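Local coordinates for protein Pre-mRNA-splicing factor SAD1 (Saccharomyces cerevisiae, PDB 4MSX) that promotes assembly of newly made U4 snRNA into the U4/U6 snRNP and is required for pre-mRNA splicing, as a catalytically inactive relative of the ubiquitin-specific proteases, at residues Glu67-Glu72 and His119-Asn124; Leu128-Leu133 and Asn149-Ala154; Ser228-Lys233 and Leu244-Phe249. One frame throughout, in Å; residues are numbered along the deposited sequence.

Interaction 1 of 3, residues Glu67-Glu72 and His119-Asn124. With ZN (zinc ion), chain B.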
loop_
_atom_site.group_PDB
_atom_site.type_symbol
_atom_site.label_atom_id
_atom_site.label_comp_id
_atom_site.label_asym_id
_atom_site.label_seq_id
_atom_site.Cartn_x
_atom_site.Cartn_y
_atom_site.Cartn_z
ATOM N N GLU A 67 10.925 32.208 -9.781
ATOM C CA GLU A 67 9.741 32.337 -10.621
ATOM C C GLU A 67 9.787 31.429 -11.855
ATOM O O GLU A 67 8.775 31.306 -12.560
ATOM C CB GLU A 67 9.520 33.787 -11.063
ATOM C CG GLU A 67 10.628 34.323 -11.969
ATOM C CD GLU A 67 10.347 35.759 -12.499
ATOM O OE1 GLU A 67 10.263 36.728 -11.688
ATOM O OE2 GLU A 67 10.215 35.900 -13.737
ATOM N N THR A 68 10.935 30.822 -12.159
ATOM C CA THR A 68 10.973 29.927 -13.341
ATOM C C THR A 68 10.536 28.478 -13.008
ATOM O O THR A 68 10.343 27.649 -13.918
ATOM C CB THR A 68 12.342 29.836 -13.999
ATOM O OG1 THR A 68 13.324 29.259 -13.113
ATOM C CG2 THR A 68 12.817 31.285 -14.440
ATOM N N VAL A 69 10.427 28.181 -11.716
ATOM C CA VAL A 69 10.095 26.811 -11.274
ATOM C C VAL A 69 8.675 26.482 -11.691
ATOM O O VAL A 69 7.812 27.334 -11.626
ATOM C CB VAL A 69 10.325 26.682 -9.747
ATOM C CG1 VAL A 69 9.697 25.418 -9.184
ATOM C CG2 VAL A 69 11.795 26.639 -9.496
ATOM N N VAL A 70 8.423 25.252 -12.171
ATOM C CA VAL A 70 7.073 24.886 -12.576
ATOM C C VAL A 70 6.663 23.596 -11.803
ATOM O O VAL A 70 7.000 22.479 -12.192
ATOM C CB VAL A 70 6.944 24.655 -14.124
ATOM C CG1 VAL A 70 5.446 24.458 -14.488
ATOM C CG2 VAL A 70 7.488 25.860 -14.898
ATOM N N ARG A 71 5.986 23.772 -10.686
ATOM C CA ARG A 71 5.656 22.634 -9.821
ATOM C C ARG A 71 4.858 21.560 -10.550
ATOM O O ARG A 71 5.067 20.374 -10.320
ATOM C CB ARG A 71 4.922 23.130 -8.575
ATOM C CG ARG A 71 5.886 23.831 -7.624
ATOM C CD ARG A 71 5.249 24.176 -6.289
ATOM N NE ARG A 71 4.061 24.988 -6.517
ATOM C CZ ARG A 71 3.150 25.247 -5.589
ATOM N NH1 ARG A 71 3.298 24.756 -4.364
ATOM N NH2 ARG A 71 2.073 25.958 -5.902
ATOM N N GLU A 72 3.961 21.967 -11.443
ATOM C CA GLU A 72 3.106 21.026 -12.140
ATOM C C GLU A 72 3.927 20.028 -12.964
ATOM O O GLU A 72 3.393 19.001 -13.350
ATOM C CB GLU A 72 2.113 21.751 -13.063
ATOM C CG GLU A 72 1.073 22.648 -12.334
ATOM C CD GLU A 72 1.634 23.997 -11.769
ATOM O OE1 GLU A 72 2.802 24.398 -12.067
ATOM O OE2 GLU A 72 0.880 24.660 -11.005
ATOM N N HIS A 119 17.708 26.435 -17.993
ATOM C CA HIS A 119 16.902 26.001 -16.785
ATOM C C HIS A 119 17.913 25.971 -15.653
ATOM O O HIS A 119 18.929 25.296 -15.762
ATOM C CB HIS A 119 16.217 24.598 -17.023
ATOM C CG HIS A 119 15.139 24.627 -18.058
ATOM N ND1 HIS A 119 14.530 23.494 -18.544
ATOM C CD2 HIS A 119 14.572 25.664 -18.723
ATOM C CE1 HIS A 119 13.617 23.823 -19.445
ATOM N NE2 HIS A 119 13.637 25.135 -19.583
ATOM N N HIS A 120 17.705 26.740 -14.577
ATOM C CA HIS A 120 18.803 26.978 -13.647
ATOM C C HIS A 120 18.598 26.518 -12.223
ATOM O O HIS A 120 19.556 26.587 -11.449
ATOM C CB HIS A 120 19.140 28.497 -13.662
ATOM C CG HIS A 120 19.528 28.957 -15.034
ATOM N ND1 HIS A 120 20.798 28.767 -15.534
ATOM C CD2 HIS A 120 18.795 29.490 -16.044
ATOM C CE1 HIS A 120 20.847 29.205 -16.787
ATOM N NE2 HIS A 120 19.648 29.658 -17.116
ATOM N N VAL A 121 17.399 26.013 -11.880
ATOM C CA VAL A 121 17.154 25.601 -10.460
ATOM C C VAL A 121 16.961 24.062 -10.411
ATOM O O VAL A 121 16.122 23.551 -11.152
ATOM C CB VAL A 121 15.865 26.291 -9.914
ATOM C CG1 VAL A 121 15.726 26.092 -8.363
ATOM C CG2 VAL A 121 15.891 27.787 -10.263
ATOM N N PHE A 122 17.778 23.379 -9.605
ATOM C CA PHE A 122 17.831 21.936 -9.535
ATOM C C PHE A 122 17.643 21.467 -8.078
ATOM O O PHE A 122 17.991 22.185 -7.120
ATOM C CB PHE A 122 19.185 21.444 -10.035
ATOM C CG PHE A 122 19.358 21.689 -11.513
ATOM C CD1 PHE A 122 19.672 22.990 -11.964
ATOM C CD2 PHE A 122 19.070 20.681 -12.449
ATOM C CE1 PHE A 122 19.765 23.255 -13.342
ATOM C CE2 PHE A 122 19.184 20.903 -13.811
ATOM C CZ PHE A 122 19.547 22.203 -14.281
ATOM N N LEU A 123 17.135 20.241 -7.935
ATOM C CA LEU A 123 17.084 19.589 -6.638
ATOM C C LEU A 123 17.960 18.363 -6.702
ATOM O O LEU A 123 17.781 17.496 -7.581
ATOM C CB LEU A 123 15.605 19.182 -6.326
ATOM C CG LEU A 123 15.469 18.386 -5.042
ATOM C CD1 LEU A 123 15.888 19.189 -3.732
ATOM C CD2 LEU A 123 14.028 17.956 -4.939
ATOM N N ASN A 124 18.871 18.210 -5.756
ATOM C CA ASN A 124 19.626 16.966 -5.707
ATOM C C ASN A 124 18.692 15.906 -5.118
ATOM O O ASN A 124 18.223 16.115 -4.004
ATOM C CB ASN A 124 20.856 17.099 -4.783
ATOM C CG ASN A 124 21.717 15.853 -4.775
ATOM O OD1 ASN A 124 21.228 14.742 -4.532
ATOM N ND2 ASN A 124 23.011 16.014 -5.079
HETATM ZN ZN ZN B . 15.000 21.609 -17.459
HETATM O O HOH W 1 15.658 28.785 -14.566
#
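Val69 and Val121 make the apolar, better buried part of this contact, their side chains crossing at about a right angle. CG2 of Val69 is the branch that touches: it comes to 4.1 Å from CB of Val121 and just as near to its CG1. Val121 is buried, and Met132 of the neighbouring strand also packs on it, while Val69 touches Leu147 and Ile151 of helix 146-155 as well. The loop of residues 67-72 runs past the end of strand 121-124 in the UBP-type zinc finger. At the same end of that strand His119 binds the zinc ion through ND1 at 2.2 Å, in a Cys2His2 site completed by Cys94, Cys97 and His113.

The Thr68 side is more open, and here a water takes over. The hydroxyl OG1 of Thr68 lies 4.1 Å from Val121 CG2, and no direct hydrogen bond joins the two segments. Instead the water bridges them, giving a hydrogen bond to Thr68 OG1 (2.8 Å) and accepting one from the backbone N of His120 (2.9 Å). With chi1 at 63°, OG1 sits between the residue's own N and carbonyl carbon, where it also hydrogen-bonds the carbonyl oxygen of Tyr65.

Interaction 2 of 3, residues Leu128-Leu133 and Asn149-Ala154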
loop_
_atom_site.group_PDB
_atom_site.type_symbol
_atom_site.label_atom_id
_atom_site.label_comp_id
_atom_site.label_asym_id
_atom_site.label_seq_id
_atom_site.Cartn_x
_atom_site.Cartn_y
_atom_site.Cartn_z
ATOM N N LEU A 128 18.568 16.094 -1.196
ATOM C CA LEU A 128 17.491 17.093 -1.117
ATOM C C LEU A 128 17.952 18.563 -0.891
ATOM O O LEU A 128 17.184 19.411 -0.413
ATOM C CB LEU A 128 16.466 16.671 -0.050
ATOM C CG LEU A 128 15.814 15.305 -0.261
ATOM C CD1 LEU A 128 14.690 15.146 0.787
ATOM C CD2 LEU A 128 15.256 15.168 -1.672
ATOM N N LYS A 129 19.180 18.887 -1.272
ATOM C CA LYS A 129 19.609 20.295 -1.311
ATOM C C LYS A 129 19.381 20.894 -2.715
ATOM O O LYS A 129 19.472 20.183 -3.708
ATOM C CB LYS A 129 21.089 20.370 -0.961
ATOM C CG LYS A 129 21.386 20.114 0.509
ATOM C CD LYS A 129 22.838 19.701 0.686
ATOM C CE LYS A 129 23.197 19.497 2.149
ATOM N NZ LYS A 129 24.518 18.807 2.223
ATOM N N PHE A 130 19.044 22.177 -2.766
ATOM C CA PHE A 130 18.740 22.875 -3.997
ATOM C C PHE A 130 19.972 23.629 -4.507
ATOM O O PHE A 130 20.738 24.218 -3.703
ATOM C CB PHE A 130 17.682 23.917 -3.735
ATOM C CG PHE A 130 16.332 23.344 -3.380
ATOM C CD1 PHE A 130 16.003 23.058 -2.052
ATOM C CD2 PHE A 130 15.396 23.060 -4.392
ATOM C CE1 PHE A 130 14.740 22.542 -1.740
ATOM C CE2 PHE A 130 14.121 22.537 -4.065
ATOM C CZ PHE A 130 13.814 22.289 -2.745
ATOM N N TYR A 131 20.121 23.668 -5.825
ATOM C CA TYR A 131 21.309 24.288 -6.435
ATOM C C TYR A 131 20.905 25.144 -7.595
ATOM O O TYR A 131 19.948 24.834 -8.333
ATOM C CB TYR A 131 22.280 23.226 -6.925
ATOM C CG TYR A 131 22.921 22.478 -5.816
ATOM C CD1 TYR A 131 24.122 22.911 -5.247
ATOM C CD2 TYR A 131 22.294 21.363 -5.256
ATOM C CE1 TYR A 131 24.701 22.229 -4.178
ATOM C CE2 TYR A 131 22.871 20.676 -4.208
ATOM C CZ TYR A 131 24.061 21.115 -3.659
ATOM O OH TYR A 131 24.608 20.426 -2.604
ATOM N N MET A 132 21.686 26.206 -7.794
ATOM C CA MET A 132 21.601 27.012 -8.984
ATOM C C MET A 132 22.729 26.557 -9.908
ATOM O O MET A 132 23.873 26.372 -9.464
ATOM C CB MET A 132 21.828 28.491 -8.636
ATOM C CG MET A 132 20.686 29.138 -7.900
ATOM S SD MET A 132 19.192 29.192 -8.923
ATOM C CE MET A 132 18.189 30.348 -7.961
ATOM N N LEU A 133 22.394 26.353 -11.167
ATOM C CA LEU A 133 23.400 25.993 -12.195
ATOM C C LEU A 133 23.189 26.905 -13.394
ATOM O O LEU A 133 22.048 27.170 -13.802
ATOM C CB LEU A 133 23.291 24.504 -12.611
ATOM C CG LEU A 133 23.550 23.412 -11.554
ATOM C CD1 LEU A 133 23.323 21.975 -12.124
ATOM C CD2 LEU A 133 24.960 23.514 -11.012
ATOM N N ASN A 149 10.114 24.771 0.238
ATOM C CA ASN A 149 9.582 23.848 1.236
ATOM C C ASN A 149 8.614 22.885 0.547
ATOM O O ASN A 149 8.629 21.697 0.798
ATOM C CB ASN A 149 8.794 24.594 2.340
ATOM C CG ASN A 149 9.695 25.404 3.278
ATOM O OD1 ASN A 149 10.865 25.058 3.507
ATOM N ND2 ASN A 149 9.143 26.493 3.833
ATOM N N SER A 150 7.720 23.449 -0.248
ATOM C CA SER A 150 6.694 22.705 -0.962
ATOM C C SER A 150 7.339 21.614 -1.824
ATOM O O SER A 150 6.896 20.471 -1.835
ATOM C CB SER A 150 5.967 23.693 -1.864
ATOM O OG SER A 150 4.987 23.105 -2.676
ATOM N N ILE A 151 8.410 21.963 -2.551
ATOM C CA ILE A 151 9.040 20.986 -3.447
ATOM C C ILE A 151 9.787 19.925 -2.699
ATOM O O ILE A 151 9.694 18.733 -3.020
ATOM C CB ILE A 151 10.017 21.704 -4.477
ATOM C CG1 ILE A 151 9.168 22.471 -5.475
ATOM C CG2 ILE A 151 10.895 20.677 -5.189
ATOM C CD1 ILE A 151 10.023 23.541 -6.266
ATOM N N LYS A 152 10.461 20.322 -1.629
ATOM C CA LYS A 152 11.204 19.353 -0.848
ATOM C C LYS A 152 10.172 18.382 -0.179
ATOM O O LYS A 152 10.433 17.180 -0.011
ATOM C CB LYS A 152 11.985 20.052 0.255
ATOM C CG LYS A 152 12.958 19.155 0.997
ATOM C CD LYS A 152 13.777 19.999 1.967
ATOM C CE LYS A 152 14.709 19.169 2.817
ATOM N NZ LYS A 152 15.555 20.044 3.704
ATOM N N PHE A 153 9.014 18.913 0.179
ATOM C CA PHE A 153 7.984 18.066 0.816
ATOM C C PHE A 153 7.400 17.045 -0.211
ATOM O O PHE A 153 7.072 15.898 0.146
ATOM C CB PHE A 153 6.881 18.926 1.328
ATOM C CG PHE A 153 5.914 18.197 2.244
ATOM C CD1 PHE A 153 4.910 17.391 1.718
ATOM C CD2 PHE A 153 6.011 18.350 3.625
ATOM C CE1 PHE A 153 3.991 16.742 2.565
ATOM C CE2 PHE A 153 5.079 17.693 4.492
ATOM C CZ PHE A 153 4.080 16.915 3.948
ATOM N N ALA A 154 7.263 17.460 -1.476
ATOM C CA ALA A 154 6.791 16.564 -2.532
ATOM C C ALA A 154 7.755 15.399 -2.742
ATOM O O ALA A 154 7.327 14.273 -3.090
ATOM C CB ALA A 154 6.597 17.343 -3.886
#
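Phe130 points its ring from strand 130-132 at the flank of helix 146-155, end-on toward Ile151 and Lys152. The strand belongs to the antiparallel sheet of the UBP-type zinc finger, and the helix packs against that sheet. On the ring, CE2 and CZ do the touching: CG2 of Ile151 lies at the ring edge, in its plane, 3.9 Å from CE2. The same methyl is nearly as close to CZ, so it sits against the edge between the two carbons and leans on neither face. Ile151 offers this branch because CG2 is anti to its backbone N, beside the carbonyl carbon. Leu123 of strand 121-124 also packs on Phe130, which carries the apolar cluster on into the neighbouring strand.

Lys152 can be followed outward along its whole length. CB is 4.2 Å from Phe130 CZ, the same ring carbon that approaches the backbone N of Lys152 near the ring plane. From there CG heads away from the backbone N (chi1 -171°) and the rest of the chain stays extended, carrying it outward from the helix, past Leu128. CD comes within 4.2 Å of the carbonyl O of Leu128. CE meets both that oxygen and Leu128 CB, so the end of the aliphatic chain, before the amino group, makes the contact. Leu128 in turn sets its side chain against Tyr156. Lys152 CE lies 4.1 Å from Leu128 O.

Interaction 3 of 3, residues Ser228-Lys233 and Leu244-Phe249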
loop_
_atom_site.group_PDB
_atom_site.type_symbol
_atom_site.label_atom_id
_atom_site.label_comp_id
_atom_site.label_asym_id
_atom_site.label_seq_id
_atom_site.Cartn_x
_atom_site.Cartn_y
_atom_site.Cartn_z
ATOM N N SER A 228 9.359 3.227 3.056
ATOM C CA SER A 228 8.932 4.284 4.001
ATOM C C SER A 228 8.521 5.516 3.205
ATOM O O SER A 228 7.551 6.244 3.569
ATOM C CB SER A 228 10.048 4.647 5.034
ATOM O OG SER A 228 11.136 5.329 4.415
ATOM N N ILE A 229 9.247 5.794 2.111
ATOM C CA ILE A 229 8.861 6.937 1.317
ATOM C C ILE A 229 7.485 6.727 0.631
ATOM O O ILE A 229 6.724 7.679 0.502
ATOM C CB ILE A 229 10.029 7.349 0.329
ATOM C CG1 ILE A 229 11.186 7.946 1.186
ATOM C CG2 ILE A 229 9.518 8.298 -0.738
ATOM C CD1 ILE A 229 12.523 8.012 0.499
ATOM N N CYS A 230 7.188 5.510 0.134
ATOM C CA CYS A 230 5.845 5.259 -0.427
ATOM C C CYS A 230 4.756 5.580 0.617
ATOM O O CYS A 230 3.718 6.201 0.300
ATOM C CB CYS A 230 5.693 3.775 -0.798
ATOM S SG CYS A 230 6.764 3.350 -2.264
ATOM N N VAL A 231 4.970 5.080 1.837
ATOM C CA VAL A 231 3.951 5.245 2.916
ATOM C C VAL A 231 3.826 6.740 3.239
ATOM O O VAL A 231 2.724 7.261 3.354
ATOM C CB VAL A 231 4.309 4.429 4.187
ATOM C CG1 VAL A 231 3.302 4.759 5.338
ATOM C CG2 VAL A 231 4.333 2.916 3.861
ATOM N N LYS A 232 4.964 7.444 3.299
ATOM C CA LYS A 232 4.899 8.905 3.528
ATOM C C LYS A 232 4.151 9.660 2.430
ATOM O O LYS A 232 3.410 10.633 2.716
ATOM C CB LYS A 232 6.302 9.490 3.675
ATOM C CG LYS A 232 7.022 9.003 4.967
ATOM C CD LYS A 232 8.532 9.389 4.821
ATOM C CE LYS A 232 9.433 8.787 5.863
ATOM N NZ LYS A 232 9.147 9.395 7.129
ATOM N N LYS A 233 4.306 9.235 1.170
ATOM C CA LYS A 233 3.546 9.896 0.115
ATOM C C LYS A 233 2.103 9.532 0.144
ATOM O O LYS A 233 1.259 10.368 -0.199
ATOM C CB LYS A 233 4.128 9.506 -1.292
ATOM C CG LYS A 233 5.504 10.177 -1.505
ATOM C CD LYS A 233 6.212 9.629 -2.795
ATOM C CE LYS A 233 7.486 10.473 -3.064
ATOM N NZ LYS A 233 8.210 9.838 -4.299
ATOM N N LEU A 244 -0.606 8.443 -7.059
ATOM C CA LEU A 244 0.806 8.147 -6.964
ATOM C C LEU A 244 1.166 7.127 -8.023
ATOM O O LEU A 244 0.283 6.435 -8.514
ATOM C CB LEU A 244 1.144 7.543 -5.601
ATOM C CG LEU A 244 0.875 8.496 -4.437
ATOM C CD1 LEU A 244 1.100 7.701 -3.161
ATOM C CD2 LEU A 244 1.853 9.714 -4.584
ATOM N N SER A 245 2.458 7.009 -8.317
ATOM C CA SER A 245 2.916 5.884 -9.138
ATOM C C SER A 245 3.818 5.065 -8.245
ATOM O O SER A 245 4.712 5.640 -7.626
ATOM C CB SER A 245 3.715 6.367 -10.385
ATOM O OG SER A 245 4.350 5.227 -10.992
ATOM N N VAL A 246 3.647 3.736 -8.184
ATOM C CA VAL A 246 4.696 2.946 -7.535
ATOM C C VAL A 246 5.362 1.916 -8.469
ATOM O O VAL A 246 5.966 0.950 -7.999
ATOM C CB VAL A 246 4.154 2.239 -6.254
ATOM C CG1 VAL A 246 3.797 3.313 -5.168
ATOM C CG2 VAL A 246 2.933 1.356 -6.632
ATOM N N ASP A 247 5.290 2.178 -9.775
ATOM C CA ASP A 247 5.903 1.286 -10.795
ATOM C C ASP A 247 7.376 1.070 -10.477
ATOM O O ASP A 247 7.851 -0.064 -10.446
ATOM C CB ASP A 247 5.797 1.880 -12.202
ATOM C CG ASP A 247 4.402 1.991 -12.688
ATOM O OD1 ASP A 247 3.427 2.009 -11.883
ATOM O OD2 ASP A 247 4.219 2.036 -13.913
ATOM N N ASP A 248 8.122 2.158 -10.227
ATOM C CA ASP A 248 9.548 1.987 -9.958
ATOM C C ASP A 248 9.829 1.230 -8.670
ATOM O O ASP A 248 10.787 0.458 -8.604
ATOM C CB ASP A 248 10.276 3.348 -9.817
ATOM C CG ASP A 248 11.751 3.166 -9.493
ATOM O OD1 ASP A 248 12.438 2.545 -10.366
ATOM O OD2 ASP A 248 12.211 3.587 -8.394
ATOM N N PHE A 249 9.060 1.501 -7.607
ATOM C CA PHE A 249 9.236 0.754 -6.356
ATOM C C PHE A 249 9.033 -0.776 -6.632
ATOM O O PHE A 249 9.869 -1.603 -6.235
ATOM C CB PHE A 249 8.239 1.229 -5.266
ATOM C CG PHE A 249 8.285 0.408 -4.000
ATOM C CD1 PHE A 249 9.439 0.340 -3.259
ATOM C CD2 PHE A 249 7.192 -0.357 -3.599
ATOM C CE1 PHE A 249 9.520 -0.423 -2.102
ATOM C CE2 PHE A 249 7.240 -1.123 -2.453
ATOM C CZ PHE A 249 8.404 -1.152 -1.677
#
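Two first torsions bring the Cys230 sulfur over the face of the Phe249 ring: chi1 of -70° lays the Cys230 SG beside its own backbone N, and chi1 of 175° swings the Phe249 ring away from its N, back toward helix 222-234. The contact is a helix-helix junction within the USP domain, where helix 222-234 meets the start of helix 247-256 and the residues leading into it. SG stands over one face of the Phe249 ring in a sulfur-aromatic contact, 4.1 Å from the ring centroid and 24° off the normal. It is displaced toward the rim on the side of CG, which is its nearest ring atom at 3.7 Å. Phe223 and Leu227, from the preceding turns of helix 222-234, also pack on Phe249, so the ring lies along one side of that helix.

Val246, at the N-cap position of helix 247-256, adds an apolar touch of its own. Its CG1 reaches the Cys230 SG at 4.2 Å, so the sulfur has the valine methyl as well as the aromatic ring against it. His196 and Leu199 of helix 189-203 also pack on Val246, which places this junction beside a third helix.

One helical turn farther on, Leu244 meets Lys233. Only the base of the lysine takes part: the extended chain then leads away from Leu244, and NZ forms a salt bridge with Asp77, which also accepts a hydrogen bond from the backbone N of Ser245. Both methyls of Leu244 come about equally close to Lys233 CB, and one of them also presses on the main chain, with Leu244 CD1 3.9 Å from Lys233 C.

How the interactions relate
Interactions 1 and 2 are parts of one zinc-finger core, with centres 8 Å apart. Strands 121-124 and 130-132 are neighbours in its sheet, joined by Phe122 O to Tyr131 N at 2.9 Å, and Val69 CG1 meets Ile151 CD1 at 3.5 Å, so the loop of interaction 1 and the helix of interaction 2 share an apolar seam. Interaction 1 includes a zinc ligand; in interaction 2 the Ile151 side chain lies about 12 Å from the metal. Interaction 3 belongs to the USP domain, its centre about 22 Å from that of interaction 1 and 19 Å from that of interaction 2, which it touches through Ala154 O and Lys233 CE at 3.8 Å.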